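Long-range contact in YchF GTP-binding protein (Schizosaccharomyces pombe, PDB 1NI3), which hydrolyses ATP and, less efficiently, GTP, and negatively regulates the G2/M transition of the cell cycle: residues 184-195 with 208-219. Numbering follows the deposited sequence.
Sequences EEQAIIEKVYQY and WSNREVEIINSL
Ile215 points toward the facing helix and sends its two branches to different partners there: CD1 meets the end of Ile188 and lies 3.9 Å from Glu185 CG, while CG2 touches Ile189 CD1, the two side chains crossing at about a right angle. In Ile188, chi1 of -62° turns CG2 anti to the backbone N, 4.0 Å from Glu212 CG, and leaves CG1 to carry CD1 to Ile215. One turn on, Val192 CG2 packs 3.8 Å from Ile216 CG1, and Leu219 borders this apolar patch. Ile216 CD1 sits over the centre of one face of the Trp208 ring. That indole meets Tyr195 obliquely, Trp208 CZ2 being 3.8 Å from Tyr195 CG, and its NE1 is hydrogen-bonded to Ile203 O.

At the polar edge, Lys191 runs past the indole, and its NZ donates to Glu212 OE1 over 2.8 Å in a salt bridge, meeting the syn side 33° out of the carboxylate plane. The other oxygen, Glu212 OE2, accepts from Ser209 N (2.8 Å), while Ser209 OG accepts from Glu212 N; this reciprocal pair is a capping box at the N-terminus of helix 210-217. A glutamine in place of Glu212 would probably leave the Lys191 ammonium without its countercharge. The second charged pair is looser: Glu184 OE2 lies 3.6 Å from Arg211 NH2, with Glu184 poorly ordered, and Arg211 NH1 also bridges to Glu214.

The axes of 184-195 and 210-217 cross at -79°, 10.4 Å apart at their closest. This helix packing lies within the OBG-type G region, away from the predicted nucleotide site. Gln186 and Tyr193 point away from helix 210-217, touching Arg167 and Glu160 of helix 140-168; helix 179-199 thus lies between the two, and helix 210-217 leads on to strand 227-232 of the main sheet.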
loop_
_atom_site.group_PDB
_atom_site.type_symbol
_atom_site.label_atom_id
_atom_site.label_comp_id
_atom_site.label_asym_id
_atom_site.label_seq_id
_atom_site.Cartn_x
_atom_site.Cartn_y
_atom_site.Cartn_z
ATOM N N GLU A 184 0.658 -16.993 28.021
ATOM C CA GLU A 184 1.326 -15.729 27.721
ATOM C C GLU A 184 0.620 -15.105 26.518
ATOM O O GLU A 184 0.454 -13.890 26.444
ATOM C CB GLU A 184 2.806 -15.977 27.388
ATOM C CG GLU A 184 3.609 -14.718 27.021
ATOM C CD GLU A 184 4.306 -14.816 25.662
ATOM O OE1 GLU A 184 5.095 -13.904 25.318
ATOM O OE2 GLU A 184 4.055 -15.798 24.931
ATOM N N GLU A 185 0.197 -15.955 25.585
ATOM C CA GLU A 185 -0.490 -15.512 24.378
ATOM C C GLU A 185 -1.839 -14.899 24.732
ATOM O O GLU A 185 -2.250 -13.882 24.168
ATOM C CB GLU A 185 -0.714 -16.698 23.437
ATOM C CG GLU A 185 -0.991 -16.286 21.996
ATOM C CD GLU A 185 -1.488 -17.428 21.130
ATOM O OE1 GLU A 185 -0.958 -18.550 21.267
ATOM O OE2 GLU A 185 -2.394 -17.200 20.296
ATOM N N GLN A 186 -2.528 -15.538 25.669
ATOM C CA GLN A 186 -3.834 -15.078 26.114
ATOM C C GLN A 186 -3.697 -13.732 26.818
ATOM O O GLN A 186 -4.554 -12.864 26.683
ATOM C CB GLN A 186 -4.459 -16.118 27.054
ATOM C CG GLN A 186 -5.890 -15.810 27.475
ATOM C CD GLN A 186 -6.682 -17.062 27.833
ATOM O OE1 GLN A 186 -7.828 -16.978 28.273
ATOM N NE2 GLN A 186 -6.081 -18.228 27.624
ATOM N N ALA A 187 -2.612 -13.556 27.563
ATOM C CA ALA A 187 -2.397 -12.302 28.268
ATOM C C ALA A 187 -2.211 -11.173 27.248
ATOM O O ALA A 187 -2.643 -10.036 27.475
ATOM C CB ALA A 187 -1.176 -12.403 29.156
ATOM N N ILE A 188 -1.571 -11.501 26.126
ATOM C CA ILE A 188 -1.311 -10.547 25.059
ATOM C C ILE A 188 -2.590 -10.267 24.280
ATOM O O ILE A 188 -2.942 -9.109 24.051
ATOM C CB ILE A 188 -0.237 -11.091 24.113
ATOM C CG1 ILE A 188 1.060 -11.269 24.897
ATOM C CG2 ILE A 188 -0.057 -10.160 22.917
ATOM C CD1 ILE A 188 2.187 -11.894 24.119
ATOM N N ILE A 189 -3.286 -11.323 23.866
ATOM C CA ILE A 189 -4.525 -11.125 23.142
ATOM C C ILE A 189 -5.404 -10.219 23.992
ATOM O O ILE A 189 -6.166 -9.402 23.473
ATOM C CB ILE A 189 -5.263 -12.458 22.891
ATOM C CG1 ILE A 189 -4.833 -13.048 21.551
ATOM C CG2 ILE A 189 -6.780 -12.229 22.910
ATOM C CD1 ILE A 189 -3.381 -13.343 21.455
ATOM N N GLU A 190 -5.286 -10.378 25.305
ATOM C CA GLU A 190 -6.054 -9.587 26.253
ATOM C C GLU A 190 -5.755 -8.105 26.043
ATOM O O GLU A 190 -6.670 -7.283 25.974
ATOM C CB GLU A 190 -5.683 -9.991 27.677
ATOM C CG GLU A 190 -6.784 -9.778 28.709
ATOM C CD GLU A 190 -7.992 -10.653 28.444
ATOM O OE1 GLU A 190 -8.975 -10.152 27.848
ATOM O OE2 GLU A 190 -7.953 -11.845 28.825
ATOM N N LYS A 191 -4.470 -7.769 25.953
ATOM C CA LYS A 191 -4.048 -6.388 25.734
ATOM C C LYS A 191 -4.562 -5.894 24.388
ATOM O O LYS A 191 -4.999 -4.755 24.269
ATOM C CB LYS A 191 -2.517 -6.281 25.757
ATOM C CG LYS A 191 -1.874 -6.382 27.135
ATOM C CD LYS A 191 -0.340 -6.311 27.038
ATOM C CE LYS A 191 0.140 -5.040 26.341
ATOM N NZ LYS A 191 1.604 -5.078 26.070
ATOM N N VAL A 192 -4.490 -6.757 23.374
ATOM C CA VAL A 192 -4.962 -6.412 22.030
ATOM C C VAL A 192 -6.420 -5.970 22.132
ATOM O O VAL A 192 -6.824 -4.989 21.500
ATOM C CB VAL A 192 -4.887 -7.615 21.084
ATOM C CG1 VAL A 192 -5.524 -7.270 19.760
ATOM C CG2 VAL A 192 -3.439 -8.012 20.890
ATOM N N TYR A 193 -7.204 -6.702 22.921
ATOM C CA TYR A 193 -8.609 -6.386 23.113
ATOM C C TYR A 193 -8.669 -5.077 23.880
ATOM O O TYR A 193 -9.290 -4.109 23.440
ATOM C CB TYR A 193 -9.289 -7.481 23.921
ATOM C CG TYR A 193 -10.790 -7.336 23.955
ATOM C CD1 TYR A 193 -11.585 -7.829 22.920
ATOM C CD2 TYR A 193 -11.417 -6.684 25.012
ATOM C CE1 TYR A 193 -12.972 -7.680 22.941
ATOM C CE2 TYR A 193 -12.796 -6.523 25.049
ATOM C CZ TYR A 193 -13.569 -7.021 24.011
ATOM O OH TYR A 193 -14.934 -6.864 24.058
ATOM N N GLN A 194 -8.021 -5.068 25.040
ATOM C CA GLN A 194 -7.938 -3.885 25.892
ATOM C C GLN A 194 -7.763 -2.641 25.023
ATOM O O GLN A 194 -8.500 -1.672 25.162
ATOM C CB GLN A 194 -6.726 -4.019 26.820
ATOM C CG GLN A 194 -7.030 -4.446 28.249
ATOM C CD GLN A 194 -7.314 -3.257 29.151
ATOM O OE1 GLN A 194 -6.451 -2.395 29.350
ATOM N NE2 GLN A 194 -8.522 -3.200 29.701
ATOM N N TYR A 195 -6.776 -2.685 24.129
ATOM C CA TYR A 195 -6.472 -1.564 23.241
ATOM C C TYR A 195 -7.668 -1.239 22.362
ATOM O O TYR A 195 -8.208 -0.138 22.419
ATOM C CB TYR A 195 -5.257 -1.895 22.348
ATOM C CG TYR A 195 -4.508 -0.689 21.792
ATOM C CD1 TYR A 195 -3.426 -0.136 22.481
ATOM C CD2 TYR A 195 -4.895 -0.086 20.586
ATOM C CE1 TYR A 195 -2.749 0.990 21.990
ATOM C CE2 TYR A 195 -4.219 1.039 20.085
ATOM C CZ TYR A 195 -3.152 1.570 20.797
ATOM O OH TYR A 195 -2.505 2.696 20.332
ATOM N N TRP A 208 3.717 -2.125 20.428
ATOM C CA TRP A 208 3.894 -3.535 20.728
ATOM C C TRP A 208 5.330 -3.972 20.556
ATOM O O TRP A 208 6.125 -3.281 19.921
ATOM C CB TRP A 208 2.984 -4.375 19.834
ATOM C CG TRP A 208 1.622 -3.827 19.729
ATOM C CD1 TRP A 208 1.148 -2.998 18.751
ATOM C CD2 TRP A 208 0.551 -4.005 20.660
ATOM N NE1 TRP A 208 -0.155 -2.647 19.015
ATOM C CE2 TRP A 208 -0.545 -3.248 20.185
ATOM C CE3 TRP A 208 0.405 -4.727 21.849
ATOM C CZ2 TRP A 208 -1.765 -3.191 20.865
ATOM C CZ3 TRP A 208 -0.805 -4.668 22.518
ATOM C CH2 TRP A 208 -1.871 -3.907 22.026
ATOM N N SER A 209 5.650 -5.127 21.127
ATOM C CA SER A 209 6.986 -5.693 21.035
ATOM C C SER A 209 7.003 -6.624 19.824
ATOM O O SER A 209 5.948 -6.950 19.271
ATOM C CB SER A 209 7.299 -6.504 22.279
ATOM O OG SER A 209 6.467 -7.636 22.342
ATOM N N ASN A 210 8.189 -7.067 19.416
ATOM C CA ASN A 210 8.287 -7.956 18.267
ATOM C C ASN A 210 7.403 -9.194 18.441
ATOM O O ASN A 210 6.715 -9.613 17.504
ATOM C CB ASN A 210 9.750 -8.346 18.027
ATOM C CG ASN A 210 10.554 -7.212 17.417
ATOM O OD1 ASN A 210 11.696 -7.393 16.982
ATOM N ND2 ASN A 210 9.954 -6.030 17.381
ATOM N N ARG A 211 7.402 -9.763 19.641
ATOM C CA ARG A 211 6.578 -10.929 19.930
ATOM C C ARG A 211 5.102 -10.601 19.764
ATOM O O ARG A 211 4.358 -11.348 19.138
ATOM C CB ARG A 211 6.831 -11.391 21.364
ATOM C CG ARG A 211 5.911 -12.497 21.827
ATOM C CD ARG A 211 6.122 -13.745 21.003
ATOM N NE ARG A 211 5.379 -14.863 21.562
ATOM C CZ ARG A 211 4.584 -15.654 20.855
ATOM N NH1 ARG A 211 4.428 -15.448 19.553
ATOM N NH2 ARG A 211 3.938 -16.646 21.455
ATOM N N GLU A 212 4.687 -9.485 20.351
ATOM C CA GLU A 212 3.299 -9.049 20.290
ATOM C C GLU A 212 2.880 -8.769 18.859
ATOM O O GLU A 212 1.759 -9.082 18.451
ATOM C CB GLU A 212 3.116 -7.799 21.136
ATOM C CG GLU A 212 3.371 -8.065 22.594
ATOM C CD GLU A 212 3.358 -6.811 23.427
ATOM O OE1 GLU A 212 3.195 -6.916 24.658
ATOM O OE2 GLU A 212 3.507 -5.712 22.857
ATOM N N VAL A 213 3.784 -8.178 18.091
ATOM C CA VAL A 213 3.487 -7.886 16.696
ATOM C C VAL A 213 3.259 -9.210 15.982
ATOM O O VAL A 213 2.339 -9.356 15.174
ATOM C CB VAL A 213 4.655 -7.127 16.032
ATOM C CG1 VAL A 213 4.547 -7.225 14.516
ATOM C CG2 VAL A 213 4.633 -5.670 16.458
ATOM N N GLU A 214 4.106 -10.175 16.308
ATOM C CA GLU A 214 4.024 -11.501 15.726
ATOM C C GLU A 214 2.653 -12.114 15.971
ATOM O O GLU A 214 1.979 -12.571 15.045
ATOM C CB GLU A 214 5.102 -12.370 16.350
ATOM C CG GLU A 214 5.228 -13.732 15.762
ATOM C CD GLU A 214 6.315 -14.510 16.424
ATOM O OE1 GLU A 214 6.241 -14.659 17.663
ATOM O OE2 GLU A 214 7.251 -14.944 15.716
ATOM N N ILE A 215 2.239 -12.125 17.229
ATOM C CA ILE A 215 0.941 -12.688 17.572
ATOM C C ILE A 215 -0.147 -11.948 16.823
ATOM O O ILE A 215 -0.933 -12.552 16.107
ATOM C CB ILE A 215 0.674 -12.591 19.074
ATOM C CG1 ILE A 215 1.645 -13.518 19.810
ATOM C CG2 ILE A 215 -0.776 -12.951 19.379
ATOM C CD1 ILE A 215 1.552 -13.465 21.298
ATOM N N ILE A 216 -0.189 -10.637 16.973
ATOM C CA ILE A 216 -1.205 -9.873 16.284
ATOM C C ILE A 216 -1.326 -10.259 14.802
ATOM O O ILE A 216 -2.416 -10.604 14.348
ATOM C CB ILE A 216 -0.931 -8.380 16.446
ATOM C CG1 ILE A 216 -0.972 -8.029 17.938
ATOM C CG2 ILE A 216 -1.976 -7.565 15.701
ATOM C CD1 ILE A 216 -0.740 -6.575 18.251
ATOM N N ASN A 217 -0.223 -10.248 14.055
ATOM C CA ASN A 217 -0.286 -10.617 12.632
ATOM C C ASN A 217 -1.100 -11.879 12.359
ATOM O O ASN A 217 -1.745 -12.011 11.311
ATOM C CB ASN A 217 1.113 -10.802 12.053
ATOM C CG ASN A 217 1.833 -9.506 11.889
ATOM O OD1 ASN A 217 1.248 -8.501 11.485
ATOM N ND2 ASN A 217 3.125 -9.517 12.169
ATOM N N SER A 218 -1.052 -12.819 13.292
ATOM C CA SER A 218 -1.792 -14.055 13.125
ATOM C C SER A 218 -3.287 -13.787 13.210
ATOM O O SER A 218 -4.086 -14.669 12.919
ATOM C CB SER A 218 -1.431 -15.045 14.219
ATOM O OG SER A 218 -1.882 -14.550 15.484
ATOM N N LEU A 219 -3.678 -12.582 13.601
ATOM C CA LEU A 219 -5.101 -12.290 13.701
ATOM C C LEU A 219 -5.668 -11.562 12.488
ATOM O O LEU A 219 -6.880 -11.343 12.393
ATOM C CB LEU A 219 -5.386 -11.464 14.951
ATOM C CG LEU A 219 -4.888 -12.042 16.274
ATOM C CD1 LEU A 219 -5.239 -11.084 17.392
ATOM C CD2 LEU A 219 -5.504 -13.405 16.509
#